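Local coordinates for protein MIP07328p (Drosophila melanogaster, PDB 6FKK) that probably acts as a membrane-bound axon guidance cue, its sema and plexin-repeat ectodomain signalling repulsion to semaphorin receptors on other cells, at residues A[187-199]-A[210-222]. Residues are numbered along the deposited sequence; the frame is centred on the assembly and turned at random.
Sequences YDLKQLNQPDFVG and FFRELSMEVMNFG. With NAG (2-acetamido-2-deoxy-beta-D-glucopyranose), chain E.
Glu213 meets the loop ahead of strand 196-199 through one carboxylate oxygen: OE2 accepts the backbone N of Asn193 at 2.9 Å, nearly along its C-O axis though the N-H is bent (137°). With chi1 at 67°, CG sits between the backbone N and the carbonyl carbon, and the extended remainder carries the carboxylate to Asn193. One residue on, Leu214 N returns a bond to Asn193 O; both the backbone N and O of Asn193 are thus bonded to consecutive residues of the partner strand. The Asn193 amide lies against Leu214 CB, while its ND2 reaches the edge of the Phe221 ring, 3.7 Å from CE1, a less certain contact because Phe221 is poorly ordered. Farther along, Met216 SD approaches Leu189 O and its CE packs on Lys190 CG.

Strands 196-203 and 206-214 form an antiparallel hairpin within the sema domain, a beta-propeller fold. Asp196 and Arg212 are a hydrogen-bonded pair; beyond them Val198 and Gly199 both face Phe210, a classic beta bulge, in which Phe210 O takes a bond from Val198 N (2.8 Å) and a weak one from Gly199 N. On one face, the Phe197 and Phe211 side chains run side by side, ring planes at 53°, and Phe197 CD1 touches Phe211 CB; Pro195 CB is 3.6 Å from Phe211 CD2, with Leu192 CD2 near CZ. On the other, Asp196 CB sits over one face of the Arg212 guanidinium, offset toward its rim; the long OD2-NH2 salt bridge (3.6 Å) is out of the guanidinium plane, hence charge attraction alone.

In the second shell, Lys252 and Arg228 pair with Glu213 OE1, probably favouring its charged form, and Lys252 also bonds Gln191 O. A protein-attached N-acetylglucosamine borders Pro195 and Asp196.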
loop_
_atom_site.group_PDB
_atom_site.type_symbol
_atom_site.label_atom_id
_atom_site.label_comp_id
_atom_site.label_asym_id
_atom_site.label_seq_id
_atom_site.Cartn_x
_atom_site.Cartn_y
_atom_site.Cartn_z
ATOM N N TYR A 187 23.103 -11.340 2.057
ATOM C CA TYR A 187 24.214 -10.441 1.737
ATOM C C TYR A 187 24.455 -10.345 0.231
ATOM O O TYR A 187 25.583 -10.126 -0.217
ATOM C CB TYR A 187 25.500 -10.863 2.458
ATOM C CG TYR A 187 25.368 -10.962 3.965
ATOM C CD1 TYR A 187 24.469 -10.159 4.660
ATOM C CD2 TYR A 187 26.140 -11.861 4.693
ATOM C CE1 TYR A 187 24.343 -10.249 6.037
ATOM C CE2 TYR A 187 26.023 -11.958 6.071
ATOM C CZ TYR A 187 25.123 -11.150 6.737
ATOM O OH TYR A 187 25.003 -11.242 8.106
ATOM N N ASP A 188 23.399 -10.512 -0.559
ATOM C CA ASP A 188 23.458 -10.370 -2.009
ATOM C C ASP A 188 22.643 -9.147 -2.398
ATOM O O ASP A 188 21.423 -9.118 -2.198
ATOM C CB ASP A 188 22.933 -11.624 -2.709
ATOM C CG ASP A 188 23.135 -11.585 -4.216
ATOM O OD1 ASP A 188 23.681 -10.585 -4.728
ATOM O OD2 ASP A 188 22.747 -12.562 -4.890
ATOM N N LEU A 189 23.317 -8.141 -2.954
ATOM C CA LEU A 189 22.672 -6.876 -3.276
ATOM C C LEU A 189 21.964 -6.887 -4.625
ATOM O O LEU A 189 21.249 -5.929 -4.934
ATOM C CB LEU A 189 23.702 -5.745 -3.240
ATOM C CG LEU A 189 24.441 -5.576 -1.910
ATOM C CD1 LEU A 189 25.481 -4.476 -2.010
ATOM C CD2 LEU A 189 23.463 -5.288 -0.782
ATOM N N LYS A 190 22.142 -7.936 -5.431
ATOM C CA LYS A 190 21.423 -8.011 -6.700
ATOM C C LYS A 190 19.940 -8.283 -6.475
ATOM O O LYS A 190 19.091 -7.770 -7.214
ATOM C CB LYS A 190 22.042 -9.083 -7.599
ATOM C CG LYS A 190 23.325 -8.640 -8.292
ATOM C CD LYS A 190 23.812 -9.666 -9.305
ATOM C CE LYS A 190 24.309 -10.929 -8.624
ATOM N NZ LYS A 190 24.931 -11.867 -9.598
ATOM N N GLN A 191 19.610 -9.079 -5.458
ATOM C CA GLN A 191 18.209 -9.350 -5.149
ATOM C C GLN A 191 17.603 -8.241 -4.298
ATOM O O GLN A 191 16.507 -7.752 -4.591
ATOM C CB GLN A 191 18.074 -10.702 -4.445
ATOM C CG GLN A 191 18.292 -11.902 -5.352
ATOM C CD GLN A 191 17.924 -13.213 -4.684
ATOM O OE1 GLN A 191 17.988 -13.340 -3.461
ATOM N NE2 GLN A 191 17.528 -14.195 -5.485
ATOM N N LEU A 192 18.301 -7.833 -3.240
ATOM C CA LEU A 192 17.809 -6.801 -2.335
ATOM C C LEU A 192 18.972 -5.916 -1.915
ATOM O O LEU A 192 20.028 -6.421 -1.528
ATOM C CB LEU A 192 17.138 -7.421 -1.104
ATOM C CG LEU A 192 15.822 -8.161 -1.349
ATOM C CD1 LEU A 192 15.388 -8.915 -0.105
ATOM C CD2 LEU A 192 14.753 -7.178 -1.777
ATOM N N ASN A 193 18.771 -4.598 -1.985
ATOM C CA ASN A 193 19.811 -3.610 -1.687
ATOM C C ASN A 193 19.217 -2.553 -0.756
ATOM O O ASN A 193 18.700 -1.534 -1.222
ATOM C CB ASN A 193 20.349 -2.989 -2.974
ATOM C CG ASN A 193 21.672 -2.278 -2.773
ATOM O OD1 ASN A 193 22.022 -1.890 -1.659
ATOM N ND2 ASN A 193 22.417 -2.103 -3.859
ATOM N N GLN A 194 19.312 -2.795 0.548
ATOM C CA GLN A 194 18.756 -1.917 1.573
ATOM C C GLN A 194 17.298 -1.543 1.293
ATOM O O GLN A 194 16.971 -0.356 1.161
ATOM C CB GLN A 194 19.608 -0.665 1.729
ATOM C CG GLN A 194 21.076 -0.937 2.008
ATOM C CD GLN A 194 21.838 0.319 2.383
ATOM O OE1 GLN A 194 21.285 1.236 2.990
ATOM N NE2 GLN A 194 23.117 0.368 2.021
ATOM N N PRO A 195 16.398 -2.518 1.215
ATOM C CA PRO A 195 15.018 -2.217 0.832
ATOM C C PRO A 195 14.159 -1.785 2.009
ATOM O O PRO A 195 14.354 -2.207 3.150
ATOM C CB PRO A 195 14.523 -3.548 0.261
ATOM C CG PRO A 195 15.249 -4.563 1.077
ATOM C CD PRO A 195 16.605 -3.966 1.394
ATOM N N ASP A 196 13.193 -0.919 1.707
ATOM C CA ASP A 196 12.132 -0.539 2.634
ATOM C C ASP A 196 10.817 -0.989 2.012
ATOM O O ASP A 196 10.380 -0.427 1.002
ATOM C CB ASP A 196 12.131 0.967 2.902
ATOM C CG ASP A 196 13.365 1.432 3.656
ATOM O OD1 ASP A 196 14.235 0.592 3.970
ATOM O OD2 ASP A 196 13.465 2.645 3.936
ATOM N N PHE A 197 10.197 -2.007 2.602
ATOM C CA PHE A 197 9.000 -2.601 2.027
ATOM C C PHE A 197 7.762 -1.788 2.384
ATOM O O PHE A 197 7.658 -1.217 3.474
ATOM C CB PHE A 197 8.837 -4.043 2.503
ATOM C CG PHE A 197 9.986 -4.935 2.130
ATOM C CD1 PHE A 197 10.001 -5.593 0.911
ATOM C CD2 PHE A 197 11.054 -5.113 2.994
ATOM C CE1 PHE A 197 11.056 -6.412 0.561
ATOM C CE2 PHE A 197 12.114 -5.932 2.650
ATOM C CZ PHE A 197 12.115 -6.583 1.432
ATOM N N VAL A 198 6.816 -1.741 1.448
ATOM C CA VAL A 198 5.588 -0.971 1.620
ATOM C C VAL A 198 4.330 -1.813 1.476
ATOM O O VAL A 198 3.235 -1.307 1.764
ATOM C CB VAL A 198 5.527 0.226 0.644
ATOM C CG1 VAL A 198 6.799 1.061 0.727
ATOM C CG2 VAL A 198 5.280 -0.255 -0.776
ATOM N N GLY A 199 4.432 -3.067 1.039
ATOM C CA GLY A 199 3.246 -3.893 0.913
ATOM C C GLY A 199 3.462 -5.230 0.235
ATOM O O GLY A 199 4.470 -5.442 -0.446
ATOM N N PHE A 210 6.099 -5.016 -2.815
ATOM C CA PHE A 210 6.378 -3.665 -3.281
ATOM C C PHE A 210 7.309 -2.981 -2.293
ATOM O O PHE A 210 7.051 -2.991 -1.084
ATOM C CB PHE A 210 5.084 -2.865 -3.450
ATOM C CG PHE A 210 4.162 -3.421 -4.499
ATOM C CD1 PHE A 210 3.293 -4.457 -4.198
ATOM C CD2 PHE A 210 4.172 -2.916 -5.789
ATOM C CE1 PHE A 210 2.448 -4.974 -5.160
ATOM C CE2 PHE A 210 3.329 -3.428 -6.756
ATOM C CZ PHE A 210 2.465 -4.459 -6.441
ATOM N N PHE A 211 8.387 -2.391 -2.806
ATOM C CA PHE A 211 9.404 -1.798 -1.949
ATOM C C PHE A 211 10.254 -0.840 -2.770
ATOM O O PHE A 211 10.199 -0.823 -4.002
ATOM C CB PHE A 211 10.281 -2.874 -1.299
ATOM C CG PHE A 211 11.061 -3.701 -2.284
ATOM C CD1 PHE A 211 10.489 -4.814 -2.881
ATOM C CD2 PHE A 211 12.369 -3.371 -2.607
ATOM C CE1 PHE A 211 11.204 -5.579 -3.786
ATOM C CE2 PHE A 211 13.089 -4.131 -3.511
ATOM C CZ PHE A 211 12.506 -5.236 -4.100
ATOM N N ARG A 212 11.046 -0.040 -2.060
ATOM C CA ARG A 212 12.052 0.823 -2.655
ATOM C C ARG A 212 13.424 0.380 -2.169
ATOM O O ARG A 212 13.570 -0.100 -1.040
ATOM C CB ARG A 212 11.809 2.295 -2.302
ATOM C CG ARG A 212 11.775 2.577 -0.812
ATOM C CD ARG A 212 11.424 4.031 -0.529
ATOM N NE ARG A 212 11.430 4.330 0.901
ATOM C CZ ARG A 212 10.372 4.197 1.695
ATOM N NH1 ARG A 212 9.219 3.771 1.196
ATOM N NH2 ARG A 212 10.464 4.490 2.985
ATOM N N GLU A 213 14.427 0.527 -3.028
ATOM C CA GLU A 213 15.759 0.027 -2.716
ATOM C C GLU A 213 16.790 0.826 -3.499
ATOM O O GLU A 213 16.458 1.574 -4.421
ATOM C CB GLU A 213 15.884 -1.465 -3.038
ATOM C CG GLU A 213 15.806 -1.775 -4.524
ATOM C CD GLU A 213 16.253 -3.187 -4.855
ATOM O OE1 GLU A 213 15.981 -3.648 -5.984
ATOM O OE2 GLU A 213 16.878 -3.833 -3.987
ATOM N N LEU A 214 18.052 0.646 -3.117
ATOM C CA LEU A 214 19.154 1.248 -3.849
ATOM C C LEU A 214 19.315 0.579 -5.208
ATOM O O LEU A 214 18.942 -0.580 -5.407
ATOM C CB LEU A 214 20.454 1.135 -3.052
ATOM C CG LEU A 214 20.478 1.869 -1.710
ATOM C CD1 LEU A 214 21.812 1.659 -1.006
ATOM C CD2 LEU A 214 20.189 3.352 -1.900
ATOM N N SER A 215 19.884 1.324 -6.150
ATOM C CA SER A 215 19.968 0.893 -7.538
ATOM C C SER A 215 21.380 0.435 -7.871
ATOM O O SER A 215 22.357 1.107 -7.528
ATOM C CB SER A 215 19.556 2.018 -8.484
ATOM O OG SER A 215 19.745 1.626 -9.832
ATOM N N MET A 216 21.475 -0.709 -8.543
ATOM C CA MET A 216 22.717 -1.151 -9.157
ATOM C C MET A 216 22.770 -0.853 -10.646
ATOM O O MET A 216 23.859 -0.626 -11.183
ATOM C CB MET A 216 22.910 -2.656 -8.949
ATOM C CG MET A 216 23.072 -3.080 -7.504
ATOM S SD MET A 216 23.267 -4.866 -7.355
ATOM C CE MET A 216 24.514 -5.184 -8.604
ATOM N N GLU A 217 21.615 -0.831 -11.315
ATOM C CA GLU A 217 21.580 -0.688 -12.766
ATOM C C GLU A 217 22.123 0.654 -13.240
ATOM O O GLU A 217 22.450 0.790 -14.424
ATOM C CB GLU A 217 20.150 -0.882 -13.276
ATOM C CG GLU A 217 19.120 0.010 -12.602
ATOM C CD GLU A 217 17.714 -0.249 -13.107
ATOM O OE1 GLU A 217 17.573 -0.919 -14.149
ATOM O OE2 GLU A 217 16.750 0.211 -12.464
ATOM N N VAL A 218 22.219 1.649 -12.354
ATOM C CA VAL A 218 22.870 2.894 -12.731
ATOM C C VAL A 218 24.344 2.618 -13.014
ATOM O O VAL A 218 24.970 1.749 -12.393
ATOM C CB VAL A 218 22.700 3.970 -11.644
ATOM C CG1 VAL A 218 21.293 4.545 -11.683
ATOM C CG2 VAL A 218 22.997 3.392 -10.272
ATOM N N MET A 219 24.897 3.363 -13.975
ATOM C CA MET A 219 26.248 3.089 -14.460
ATOM C C MET A 219 27.274 3.155 -13.334
ATOM O O MET A 219 28.065 2.223 -13.143
ATOM C CB MET A 219 26.607 4.074 -15.574
ATOM C CG MET A 219 25.978 5.449 -15.401
ATOM S SD MET A 219 26.847 6.750 -16.296
ATOM C CE MET A 219 28.356 6.857 -15.336
ATOM N N ASN A 220 27.275 4.247 -12.576
ATOM C CA ASN A 220 28.263 4.467 -11.530
ATOM C C ASN A 220 27.836 3.917 -10.175
ATOM O O ASN A 220 28.478 4.231 -9.167
ATOM C CB ASN A 220 28.567 5.962 -11.407
ATOM C CG ASN A 220 27.313 6.810 -11.416
ATOM O OD1 ASN A 220 26.409 6.595 -12.223
ATOM N ND2 ASN A 220 27.247 7.779 -10.511
ATOM N N PHE A 221 26.774 3.106 -10.127
ATOM C CA PHE A 221 26.257 2.549 -8.876
ATOM C C PHE A 221 25.911 3.655 -7.878
ATOM O O PHE A 221 26.023 3.477 -6.662
ATOM C CB PHE A 221 27.245 1.540 -8.273
ATOM C CG PHE A 221 26.709 0.784 -7.087
ATOM C CD1 PHE A 221 25.538 0.051 -7.181
ATOM C CD2 PHE A 221 27.387 0.803 -5.878
ATOM C CE1 PHE A 221 25.049 -0.640 -6.089
ATOM C CE2 PHE A 221 26.904 0.112 -4.784
ATOM C CZ PHE A 221 25.734 -0.611 -4.890
ATOM N N GLY A 222 25.493 4.811 -8.390
ATOM C CA GLY A 222 25.154 5.916 -7.515
ATOM C C GLY A 222 23.987 5.578 -6.608
ATOM O O GLY A 222 23.138 4.743 -6.927
HETATM C C1 NAG E . 14.080 -1.592 7.569
HETATM C C2 NAG E . 15.128 -1.013 8.539
HETATM C C3 NAG E . 16.457 -0.743 7.830
HETATM C C4 NAG E . 16.919 -1.966 7.053
HETATM C C5 NAG E . 15.817 -2.402 6.099
HETATM C C6 NAG E . 16.174 -3.638 5.306
HETATM C C7 NAG E . 14.373 1.342 8.547
HETATM C C8 NAG E . 13.876 2.468 9.401
HETATM N N2 NAG E . 14.636 0.194 9.189
HETATM O O3 NAG E . 17.437 -0.389 8.799
HETATM O O4 NAG E . 18.095 -1.661 6.312
HETATM O O5 NAG E . 14.638 -2.711 6.854
HETATM O O6 NAG E . 17.553 -3.654 4.963
HETATM O O7 NAG E . 14.526 1.468 7.334
#